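Local coordinates for exoribonuclease II, mitochondrial (Candida glabrata, PDB 6F3H), which degrades mitochondrial RNA from the 3' end as the exoribonuclease of the mtEXO degradosome, here with its active site altered by substitution, at residues A[349-361]-A[745-757]. The protein carries 1 engineered substitution. Residues are numbered along the deposited sequence; the frame is centred on the assembly and turned at random.
Sequences NSSNFILGNWDLN and FQRHSSTYWTLKH
Ser350 sets its CB at the edge of the Trp753 indole, near the ring plane, where the loop between helices 334-343 and 369-378 begins to run along helix 725-761, away from the magnesium site. At Ser351, Tyr752 OH gives a weak hydrogen bond to Ser351 O at 2.7 Å and accepts from Lys756 NZ at 3.0 Å. Asn352, its CG anti to the backbone N, lays its amide nearly flat over one face of the Tyr752 ring, the planes 17° apart and OD1 3.4 Å from Tyr752 CD2. That places Asn352 ND2 3.1 Å from Ser749 OG; Asp465 OD2 hydrogen-bonds Asn352 ND2, while Asp465 OD1 pairs with Ser749 OG and Trp753 NE1. Ile354 divides its branches: CD1 packs 3.7 Å from Tyr752 CB and also against His748 CD2, while CG2 meets the edge of the Phe745 ring. Asn357 ND2 lies at the ring edge too, 3.2 Å from Phe745 CZ, with amide and ring planes 66° apart; it hydrogen-bonds Ala304 O, and Asn357 OD1 receives Asp359 N at 2.8 Å, forming an Asx turn that fixes the amide. Leu360 CB sits over one face of the Phe745 ring in a CH-pi contact, 4.0 Å from the centroid and 6° off the ring normal. The contact is thus largely apolar around Ile354 and Leu360 and polar toward Tyr752, where the Asp465 carboxylate joins loop to helix through buried side chains.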
# COMPACT_ATOMS: atom_id res chain seq x y z
N ASN A 349 -20.17 -20.14 -5.60
CA ASN A 349 -19.92 -20.51 -4.21
C ASN A 349 -19.49 -19.32 -3.37
O ASN A 349 -19.92 -19.18 -2.22
CB ASN A 349 -18.85 -21.61 -4.14
N SER A 350 -18.65 -18.45 -3.92
CA SER A 350 -18.29 -17.18 -3.31
C SER A 350 -18.24 -16.12 -4.39
O SER A 350 -18.09 -16.40 -5.59
CB SER A 350 -16.94 -17.21 -2.59
OG SER A 350 -15.89 -16.77 -3.44
N SER A 351 -18.41 -14.88 -3.98
CA SER A 351 -18.25 -13.84 -4.97
C SER A 351 -17.65 -12.66 -4.24
O SER A 351 -18.36 -11.91 -3.56
CB SER A 351 -19.56 -13.50 -5.63
OG SER A 351 -19.96 -14.60 -6.42
N ASN A 352 -16.35 -12.54 -4.34
CA ASN A 352 -15.74 -11.31 -3.90
C ASN A 352 -15.66 -10.45 -5.14
O ASN A 352 -14.92 -10.75 -6.08
CB ASN A 352 -14.38 -11.54 -3.29
CG ASN A 352 -13.89 -10.31 -2.61
OD1 ASN A 352 -14.59 -9.30 -2.60
ND2 ASN A 352 -12.69 -10.36 -2.07
N PHE A 353 -16.40 -9.37 -5.13
CA PHE A 353 -16.47 -8.50 -6.28
C PHE A 353 -15.38 -7.44 -6.29
O PHE A 353 -15.11 -6.87 -7.34
CB PHE A 353 -17.81 -7.79 -6.30
CG PHE A 353 -18.97 -8.70 -6.53
CD1 PHE A 353 -19.20 -9.23 -7.78
CD2 PHE A 353 -19.81 -9.02 -5.49
CE1 PHE A 353 -20.26 -10.06 -7.99
CE2 PHE A 353 -20.87 -9.84 -5.70
CZ PHE A 353 -21.09 -10.37 -6.96
N ILE A 354 -14.80 -7.15 -5.13
CA ILE A 354 -13.63 -6.29 -5.04
C ILE A 354 -12.60 -6.73 -6.05
O ILE A 354 -11.82 -5.92 -6.57
CB ILE A 354 -13.09 -6.35 -3.61
CG1 ILE A 354 -14.22 -6.07 -2.62
CG2 ILE A 354 -11.94 -5.39 -3.42
CD1 ILE A 354 -13.84 -6.30 -1.19
N LEU A 355 -12.58 -8.01 -6.37
CA LEU A 355 -11.62 -8.52 -7.32
C LEU A 355 -11.84 -7.94 -8.70
O LEU A 355 -10.94 -7.99 -9.53
CB LEU A 355 -11.73 -10.04 -7.36
CG LEU A 355 -11.73 -10.53 -5.92
CD1 LEU A 355 -11.89 -12.03 -5.84
CD2 LEU A 355 -10.44 -10.09 -5.23
N GLY A 356 -13.01 -7.38 -8.96
CA GLY A 356 -13.25 -6.70 -10.20
C GLY A 356 -12.68 -5.30 -10.29
O GLY A 356 -12.81 -4.66 -11.33
N ASN A 357 -12.06 -4.80 -9.23
CA ASN A 357 -11.70 -3.40 -9.21
C ASN A 357 -10.55 -3.13 -10.19
O ASN A 357 -9.57 -3.89 -10.25
CB ASN A 357 -11.35 -2.99 -7.79
CG ASN A 357 -11.12 -1.54 -7.67
OD1 ASN A 357 -10.22 -1.01 -8.32
ND2 ASN A 357 -11.93 -0.85 -6.87
N TRP A 358 -10.66 -2.02 -10.93
CA TRP A 358 -9.73 -1.75 -12.01
C TRP A 358 -8.37 -1.34 -11.48
O TRP A 358 -7.35 -1.61 -12.12
CB TRP A 358 -10.26 -0.65 -12.93
CG TRP A 358 -11.52 -1.01 -13.66
CD1 TRP A 358 -11.91 -2.26 -14.03
CD2 TRP A 358 -12.56 -0.13 -14.11
NE1 TRP A 358 -13.13 -2.21 -14.68
CE2 TRP A 358 -13.54 -0.91 -14.74
CE3 TRP A 358 -12.75 1.26 -14.04
CZ2 TRP A 358 -14.70 -0.36 -15.30
CZ3 TRP A 358 -13.90 1.80 -14.59
CH2 TRP A 358 -14.86 1.00 -15.22
N ASP A 359 -8.34 -0.70 -10.33
CA ASP A 359 -7.10 -0.21 -9.76
C ASP A 359 -6.35 -1.33 -9.06
O ASP A 359 -5.12 -1.43 -9.16
CB ASP A 359 -7.44 0.95 -8.82
CG ASP A 359 -8.04 2.13 -9.58
OD1 ASP A 359 -7.86 2.23 -10.82
OD2 ASP A 359 -8.76 2.93 -8.94
N LEU A 360 -7.08 -2.22 -8.38
CA LEU A 360 -6.49 -3.46 -7.90
C LEU A 360 -5.82 -4.18 -9.05
O LEU A 360 -4.71 -4.70 -8.91
CB LEU A 360 -7.57 -4.33 -7.30
CG LEU A 360 -7.08 -5.65 -6.75
CD1 LEU A 360 -6.03 -5.36 -5.71
CD2 LEU A 360 -8.25 -6.41 -6.16
N ASN A 361 -6.45 -4.15 -10.22
CA ASN A 361 -5.78 -4.47 -11.46
C ASN A 361 -5.30 -5.92 -11.52
O ASN A 361 -4.19 -6.20 -11.97
CB ASN A 361 -4.62 -3.51 -11.69
CG ASN A 361 -4.11 -3.54 -13.08
OD1 ASN A 361 -4.69 -4.20 -13.95
ND2 ASN A 361 -3.00 -2.87 -13.32
N PHE A 745 -6.54 -2.25 -0.81
CA PHE A 745 -7.32 -3.40 -1.20
C PHE A 745 -7.04 -4.60 -0.31
O PHE A 745 -7.91 -5.47 -0.17
CB PHE A 745 -7.09 -3.71 -2.67
CG PHE A 745 -7.84 -2.78 -3.55
CD1 PHE A 745 -9.20 -2.94 -3.74
CD2 PHE A 745 -7.20 -1.72 -4.15
CE1 PHE A 745 -9.91 -2.06 -4.50
CE2 PHE A 745 -7.90 -0.84 -4.92
CZ PHE A 745 -9.26 -1.01 -5.10
N GLN A 746 -5.86 -4.68 0.31
CA GLN A 746 -5.70 -5.70 1.33
C GLN A 746 -6.73 -5.46 2.44
O GLN A 746 -7.55 -6.34 2.72
CB GLN A 746 -4.26 -5.72 1.86
CG GLN A 746 -3.26 -6.33 0.84
CD GLN A 746 -1.79 -6.38 1.30
OE1 GLN A 746 -1.38 -5.63 2.19
NE2 GLN A 746 -1.00 -7.26 0.67
N ARG A 747 -6.77 -4.24 2.98
CA ARG A 747 -7.76 -3.94 4.02
C ARG A 747 -9.17 -4.15 3.51
O ARG A 747 -10.02 -4.70 4.22
CB ARG A 747 -7.61 -2.49 4.51
N HIS A 748 -9.43 -3.79 2.27
CA HIS A 748 -10.82 -3.84 1.85
C HIS A 748 -11.32 -5.28 1.75
O HIS A 748 -12.40 -5.60 2.26
CB HIS A 748 -11.02 -3.09 0.55
CG HIS A 748 -12.42 -2.61 0.39
ND1 HIS A 748 -13.06 -1.88 1.37
CD2 HIS A 748 -13.31 -2.76 -0.61
CE1 HIS A 748 -14.29 -1.61 0.98
NE2 HIS A 748 -14.47 -2.13 -0.22
N SER A 749 -10.54 -6.16 1.13
CA SER A 749 -10.95 -7.56 1.00
C SER A 749 -11.05 -8.27 2.34
O SER A 749 -12.01 -9.01 2.60
CB SER A 749 -9.95 -8.31 0.15
OG SER A 749 -10.43 -9.63 -0.01
N SER A 750 -10.06 -8.09 3.19
CA SER A 750 -10.09 -8.77 4.47
C SER A 750 -11.26 -8.29 5.30
O SER A 750 -11.95 -9.09 5.94
CB SER A 750 -8.78 -8.56 5.19
OG SER A 750 -7.71 -9.14 4.45
N THR A 751 -11.50 -6.99 5.30
CA THR A 751 -12.73 -6.45 5.87
C THR A 751 -13.96 -7.14 5.30
O THR A 751 -14.87 -7.52 6.05
CB THR A 751 -12.81 -4.97 5.62
OG1 THR A 751 -11.63 -4.38 6.16
CG2 THR A 751 -13.97 -4.44 6.33
N TYR A 752 -14.03 -7.26 3.97
CA TYR A 752 -15.19 -7.90 3.38
C TYR A 752 -15.41 -9.24 4.02
O TYR A 752 -16.54 -9.57 4.40
CB TYR A 752 -15.01 -8.06 1.87
CG TYR A 752 -15.97 -9.01 1.18
CD1 TYR A 752 -17.33 -8.72 1.06
CD2 TYR A 752 -15.52 -10.18 0.60
CE1 TYR A 752 -18.20 -9.59 0.39
CE2 TYR A 752 -16.39 -11.06 -0.07
CZ TYR A 752 -17.71 -10.76 -0.16
OH TYR A 752 -18.47 -11.69 -0.83
N TRP A 753 -14.33 -10.00 4.23
CA TRP A 753 -14.43 -11.34 4.77
C TRP A 753 -14.64 -11.34 6.28
O TRP A 753 -15.39 -12.18 6.80
CB TRP A 753 -13.19 -12.15 4.40
CG TRP A 753 -13.10 -12.48 2.94
CD1 TRP A 753 -12.19 -11.98 2.07
CD2 TRP A 753 -13.95 -13.35 2.18
NE1 TRP A 753 -12.40 -12.50 0.81
CE2 TRP A 753 -13.48 -13.34 0.85
CE3 TRP A 753 -15.06 -14.14 2.49
CZ2 TRP A 753 -14.08 -14.08 -0.16
CZ3 TRP A 753 -15.65 -14.88 1.47
CH2 TRP A 753 -15.16 -14.84 0.17
N THR A 754 -13.97 -10.47 7.02
CA THR A 754 -14.30 -10.32 8.43
C THR A 754 -15.79 -10.14 8.60
O THR A 754 -16.43 -10.87 9.38
CB THR A 754 -13.60 -9.10 9.02
OG1 THR A 754 -12.20 -9.21 8.78
CG2 THR A 754 -13.85 -9.03 10.51
N LEU A 755 -16.38 -9.20 7.84
CA LEU A 755 -17.80 -8.88 8.00
C LEU A 755 -18.70 -10.00 7.51
O LEU A 755 -19.68 -10.35 8.18
CB LEU A 755 -18.13 -7.59 7.26
CG LEU A 755 -17.40 -6.31 7.66
CD1 LEU A 755 -18.07 -5.11 7.02
CD2 LEU A 755 -17.34 -6.13 9.15
N LYS A 756 -18.37 -10.60 6.36
CA LYS A 756 -19.19 -11.69 5.82
C LYS A 756 -19.29 -12.83 6.83
O LYS A 756 -20.30 -13.53 6.88
CB LYS A 756 -18.59 -12.19 4.50
CG LYS A 756 -19.49 -13.07 3.62
CD LYS A 756 -19.13 -12.97 2.10
CE LYS A 756 -19.96 -13.95 1.21
NZ LYS A 756 -19.25 -14.48 -0.02
N HIS A 757 -18.27 -12.99 7.66
CA HIS A 757 -18.32 -13.98 8.72
C HIS A 757 -19.22 -13.52 9.86
O HIS A 757 -20.06 -14.28 10.35
CB HIS A 757 -16.92 -14.24 9.23
CG HIS A 757 -16.89 -14.81 10.60
ND1 HIS A 757 -17.24 -16.11 10.87
CD2 HIS A 757 -16.55 -14.26 11.79
CE1 HIS A 757 -17.12 -16.34 12.16
NE2 HIS A 757 -16.70 -15.23 12.75